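Local coordinates for protein aminoacyltransferase FemA (PDB 1LRZ) that catalyses the addition of glycines 2 and 3 to the pentaglycine bridge of staphylococcal peptidoglycan, using glycyl-tRNA as donor, at residues 227-232 and 315-320. Numbering follows the deposited sequence.
Sequences NRLKYY and AGFFFI
Tyr232, in the last turn of helix 222-232, presents the CD2-CE2 edge of its ring to one face of Phe319 on strand 310-320. The pair is an offset edge-to-face stack, with ring centroids 5.2 Å apart and planes at 67°. Its closest atoms are Tyr232 CE2 and Phe319 CE2, at 3.4 Å, and Tyr232 CD2 lies 3.5 Å from Phe319 CD2, so one whole C-C edge of the tyrosine bears on the phenylalanine. The Tyr232 side chain leaves the helix toward the strand. Within the helix, Arg228 CD rests 3.6 Å above one face of the same ring, toward its rim.

The aliphatic contacts centre on Phe317. Its CG stands anti to the backbone N (chi1 -158°), and the ring tip is thereby carried toward the helix. Arg228 CB meets this ring at its edge, 3.8 Å from Phe317 CZ, and also approaches the edge of Phe319, at 4.3 Å from CE2. Leu229 adds a looser apolar contact, CG to Phe317 CE1 at 4.3 Å.

The short segments run at 29° to each other. Phe319 points toward the helix, and the ring of Phe317 brings its outer end to it, whereas Phe318 packs against helix 341-355 on the other side of the sheet. Further rings extend the cluster: Phe204 and Tyr225 meet Phe317, and Phe23 and Tyr328 meet Phe319. Arg228 has a cation-pi contact with Phe224. The mixed sheet probably belongs to one of the two GNAT-like halves expected of FemABX proteins; the long helices 245-272 and 277-307 intervene in sequence.

No hydrogen bond links the two segments. Helix 222-232 and this inner strand are therefore joined by ring edges, a ring face, Arg228 CB and the leucine side chain, an attachment that depends on van der Waals fit and weak aromatic electrostatics.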
ATOM      1  N   ASN A 227      -2.937   6.773 -15.549  1.00 25.80           N
ATOM      2  CA  ASN A 227      -4.116   5.958 -15.829  1.00 26.77           C
ATOM      3  C   ASN A 227      -4.816   5.456 -14.571  1.00 24.87           C
ATOM      4  O   ASN A 227      -6.040   5.341 -14.554  1.00 23.27           O
ATOM      5  CB  ASN A 227      -3.772   4.775 -16.743  1.00 30.31           C
ATOM      6  CG  ASN A 227      -3.500   5.210 -18.181  1.00 35.82           C
ATOM      7  OD1 ASN A 227      -4.004   6.245 -18.631  1.00 37.00           O
ATOM      8  ND2 ASN A 227      -2.718   4.416 -18.909  1.00 33.90           N
ATOM      9  N   ARG A 228      -4.049   5.164 -13.523  1.00 24.45           N
ATOM     10  CA  ARG A 228      -4.642   4.688 -12.275  1.00 26.47           C
ATOM     11  C   ARG A 228      -5.484   5.821 -11.682  1.00 25.03           C
ATOM     12  O   ARG A 228      -6.610   5.609 -11.238  1.00 23.40           O
ATOM     13  CB  ARG A 228      -3.549   4.261 -11.287  1.00 27.05           C
ATOM     14  CG  ARG A 228      -2.626   3.160 -11.798  1.00 32.34           C
ATOM     15  CD  ARG A 228      -3.407   1.913 -12.081  1.00 35.74           C
ATOM     16  NE  ARG A 228      -2.588   0.800 -12.560  1.00 40.12           N
ATOM     17  CZ  ARG A 228      -1.952   0.768 -13.728  1.00 41.64           C
ATOM     18  NH1 ARG A 228      -2.006   1.795 -14.570  1.00 40.97           N
ATOM     19  NH2 ARG A 228      -1.302  -0.328 -14.079  1.00 44.09           N
ATOM     20  N   LEU A 229      -4.936   7.030 -11.673  1.00 22.70           N
ATOM     21  CA  LEU A 229      -5.681   8.174 -11.160  1.00 23.48           C
ATOM     22  C   LEU A 229      -6.990   8.323 -11.916  1.00 24.44           C
ATOM     23  O   LEU A 229      -8.056   8.456 -11.320  1.00 20.59           O
ATOM     24  CB  LEU A 229      -4.883   9.467 -11.328  1.00 23.80           C
ATOM     25  CG  LEU A 229      -3.806   9.796 -10.298  1.00 27.19           C
ATOM     26  CD1 LEU A 229      -3.257  11.212 -10.584  1.00 28.01           C
ATOM     27  CD2 LEU A 229      -4.408   9.755  -8.899  1.00 24.89           C
ATOM     28  N   LYS A 230      -6.896   8.291 -13.241  1.00 26.01           N
ATOM     29  CA  LYS A 230      -8.060   8.452 -14.103  1.00 27.78           C
ATOM     30  C   LYS A 230      -9.148   7.385 -13.958  1.00 26.70           C
ATOM     31  O   LYS A 230     -10.323   7.720 -13.824  1.00 26.76           O
ATOM     32  CB  LYS A 230      -7.606   8.516 -15.560  1.00 28.89           C
ATOM     33  CG  LYS A 230      -8.712   8.766 -16.559  1.00 35.19           C
ATOM     34  CD  LYS A 230      -8.149   8.731 -17.970  1.00 38.87           C
ATOM     35  CE  LYS A 230      -9.205   9.058 -19.016  1.00 44.30           C
ATOM     36  NZ  LYS A 230      -8.656   8.870 -20.398  1.00 46.38           N
ATOM     37  N   TYR A 231      -8.767   6.110 -13.976  1.00 25.13           N
ATOM     38  CA  TYR A 231      -9.760   5.044 -13.894  1.00 22.44           C
ATOM     39  C   TYR A 231     -10.134   4.520 -12.511  1.00 22.32           C
ATOM     40  O   TYR A 231     -11.236   4.008 -12.331  1.00 22.24           O
ATOM     41  CB  TYR A 231      -9.353   3.884 -14.804  1.00 23.61           C
ATOM     42  CG  TYR A 231      -9.243   4.300 -16.261  1.00 27.97           C
ATOM     43  CD1 TYR A 231      -8.017   4.689 -16.801  1.00 27.44           C
ATOM     44  CD2 TYR A 231     -10.377   4.380 -17.076  1.00 30.39           C
ATOM     45  CE1 TYR A 231      -7.915   5.155 -18.111  1.00 31.17           C
ATOM     46  CE2 TYR A 231     -10.289   4.852 -18.398  1.00 31.12           C
ATOM     47  CZ  TYR A 231      -9.051   5.241 -18.900  1.00 32.36           C
ATOM     48  OH  TYR A 231      -8.939   5.753 -20.174  1.00 35.49           O
ATOM     49  N   TYR A 232      -9.241   4.642 -11.534  1.00 19.96           N
ATOM     50  CA  TYR A 232      -9.551   4.169 -10.189  1.00 19.43           C
ATOM     51  C   TYR A 232     -10.359   5.229  -9.444  1.00 19.44           C
ATOM     52  O   TYR A 232     -11.071   4.923  -8.495  1.00 20.05           O
ATOM     53  CB  TYR A 232      -8.265   3.860  -9.417  1.00 19.72           C
ATOM     54  CG  TYR A 232      -7.569   2.564  -9.808  1.00 24.12           C
ATOM     55  CD1 TYR A 232      -7.944   1.846 -10.948  1.00 24.29           C
ATOM     56  CD2 TYR A 232      -6.514   2.069  -9.038  1.00 27.23           C
ATOM     57  CE1 TYR A 232      -7.282   0.661 -11.310  1.00 23.47           C
ATOM     58  CE2 TYR A 232      -5.849   0.897  -9.388  1.00 28.28           C
ATOM     59  CZ  TYR A 232      -6.237   0.199 -10.523  1.00 28.33           C
ATOM     60  OH  TYR A 232      -5.566  -0.952 -10.856  1.00 26.43           O
ATOM     61  N   ALA A 315       5.999  11.462  -0.476  1.00 19.85           N
ATOM     62  CA  ALA A 315       4.724  11.209  -1.139  1.00 18.19           C
ATOM     63  C   ALA A 315       4.497   9.716  -1.298  1.00 18.31           C
ATOM     64  O   ALA A 315       5.447   8.921  -1.271  1.00 15.33           O
ATOM     65  CB  ALA A 315       4.688  11.891  -2.512  1.00 18.43           C
ATOM     66  N   GLY A 316       3.230   9.345  -1.457  1.00 15.60           N
ATOM     67  CA  GLY A 316       2.877   7.952  -1.627  1.00 17.15           C
ATOM     68  C   GLY A 316       1.707   7.817  -2.577  1.00 16.42           C
ATOM     69  O   GLY A 316       0.910   8.750  -2.748  1.00 15.24           O
ATOM     70  N   PHE A 317       1.610   6.649  -3.198  1.00 16.66           N
ATOM     71  CA  PHE A 317       0.531   6.341  -4.136  1.00 15.17           C
ATOM     72  C   PHE A 317      -0.250   5.210  -3.458  1.00 15.35           C
ATOM     73  O   PHE A 317       0.283   4.113  -3.264  1.00 14.94           O
ATOM     74  CB  PHE A 317       1.121   5.856  -5.455  1.00 19.32           C
ATOM     75  CG  PHE A 317       0.201   6.013  -6.622  1.00 21.64           C
ATOM     76  CD1 PHE A 317       0.061   7.247  -7.250  1.00 21.78           C
ATOM     77  CD2 PHE A 317      -0.509   4.926  -7.112  1.00 22.08           C
ATOM     78  CE1 PHE A 317      -0.771   7.395  -8.354  1.00 21.09           C
ATOM     79  CE2 PHE A 317      -1.347   5.068  -8.219  1.00 24.06           C
ATOM     80  CZ  PHE A 317      -1.472   6.310  -8.838  1.00 18.14           C
ATOM     81  N   PHE A 318      -1.504   5.473  -3.102  1.00 16.69           N
ATOM     82  CA  PHE A 318      -2.313   4.497  -2.383  1.00 15.65           C
ATOM     83  C   PHE A 318      -3.589   4.032  -3.068  1.00 17.89           C
ATOM     84  O   PHE A 318      -4.323   4.835  -3.645  1.00 17.74           O
ATOM     85  CB  PHE A 318      -2.732   5.059  -1.022  1.00 16.79           C
ATOM     86  CG  PHE A 318      -1.617   5.176  -0.021  1.00 17.45           C
ATOM     87  CD1 PHE A 318      -0.681   6.200  -0.111  1.00 14.78           C
ATOM     88  CD2 PHE A 318      -1.522   4.263   1.036  1.00 14.48           C
ATOM     89  CE1 PHE A 318       0.343   6.321   0.832  1.00 16.61           C
ATOM     90  CE2 PHE A 318      -0.510   4.368   1.983  1.00 15.59           C
ATOM     91  CZ  PHE A 318       0.432   5.405   1.882  1.00 17.11           C
ATOM     92  N   PHE A 319      -3.859   2.730  -2.979  1.00 16.35           N
ATOM     93  CA  PHE A 319      -5.098   2.167  -3.513  1.00 16.62           C
ATOM     94  C   PHE A 319      -6.024   1.942  -2.317  1.00 18.95           C
ATOM     95  O   PHE A 319      -5.598   1.444  -1.261  1.00 18.68           O
ATOM     96  CB  PHE A 319      -4.815   0.863  -4.257  1.00 17.42           C
ATOM     97  CG  PHE A 319      -3.979   1.057  -5.489  1.00 18.08           C
ATOM     98  CD1 PHE A 319      -2.914   0.206  -5.769  1.00 19.20           C
ATOM     99  CD2 PHE A 319      -4.225   2.129  -6.347  1.00 20.25           C
ATOM    100  CE1 PHE A 319      -2.104   0.422  -6.887  1.00 20.18           C
ATOM    101  CE2 PHE A 319      -3.418   2.349  -7.473  1.00 22.67           C
ATOM    102  CZ  PHE A 319      -2.356   1.497  -7.739  1.00 22.46           C
ATOM    103  N   ILE A 320      -7.288   2.322  -2.473  1.00 18.33           N
ATOM    104  CA  ILE A 320      -8.242   2.213  -1.385  1.00 18.16           C
ATOM    105  C   ILE A 320      -9.478   1.424  -1.777  1.00 19.52           C
ATOM    106  O   ILE A 320     -10.219   1.805  -2.678  1.00 18.79           O
ATOM    107  CB  ILE A 320      -8.688   3.627  -0.895  1.00 22.69           C
ATOM    108  CG1 ILE A 320      -7.467   4.436  -0.433  1.00 23.93           C
ATOM    109  CG2 ILE A 320      -9.702   3.506   0.233  1.00 17.98           C
ATOM    110  CD1 ILE A 320      -6.707   5.075  -1.561  1.00 28.71           C
TER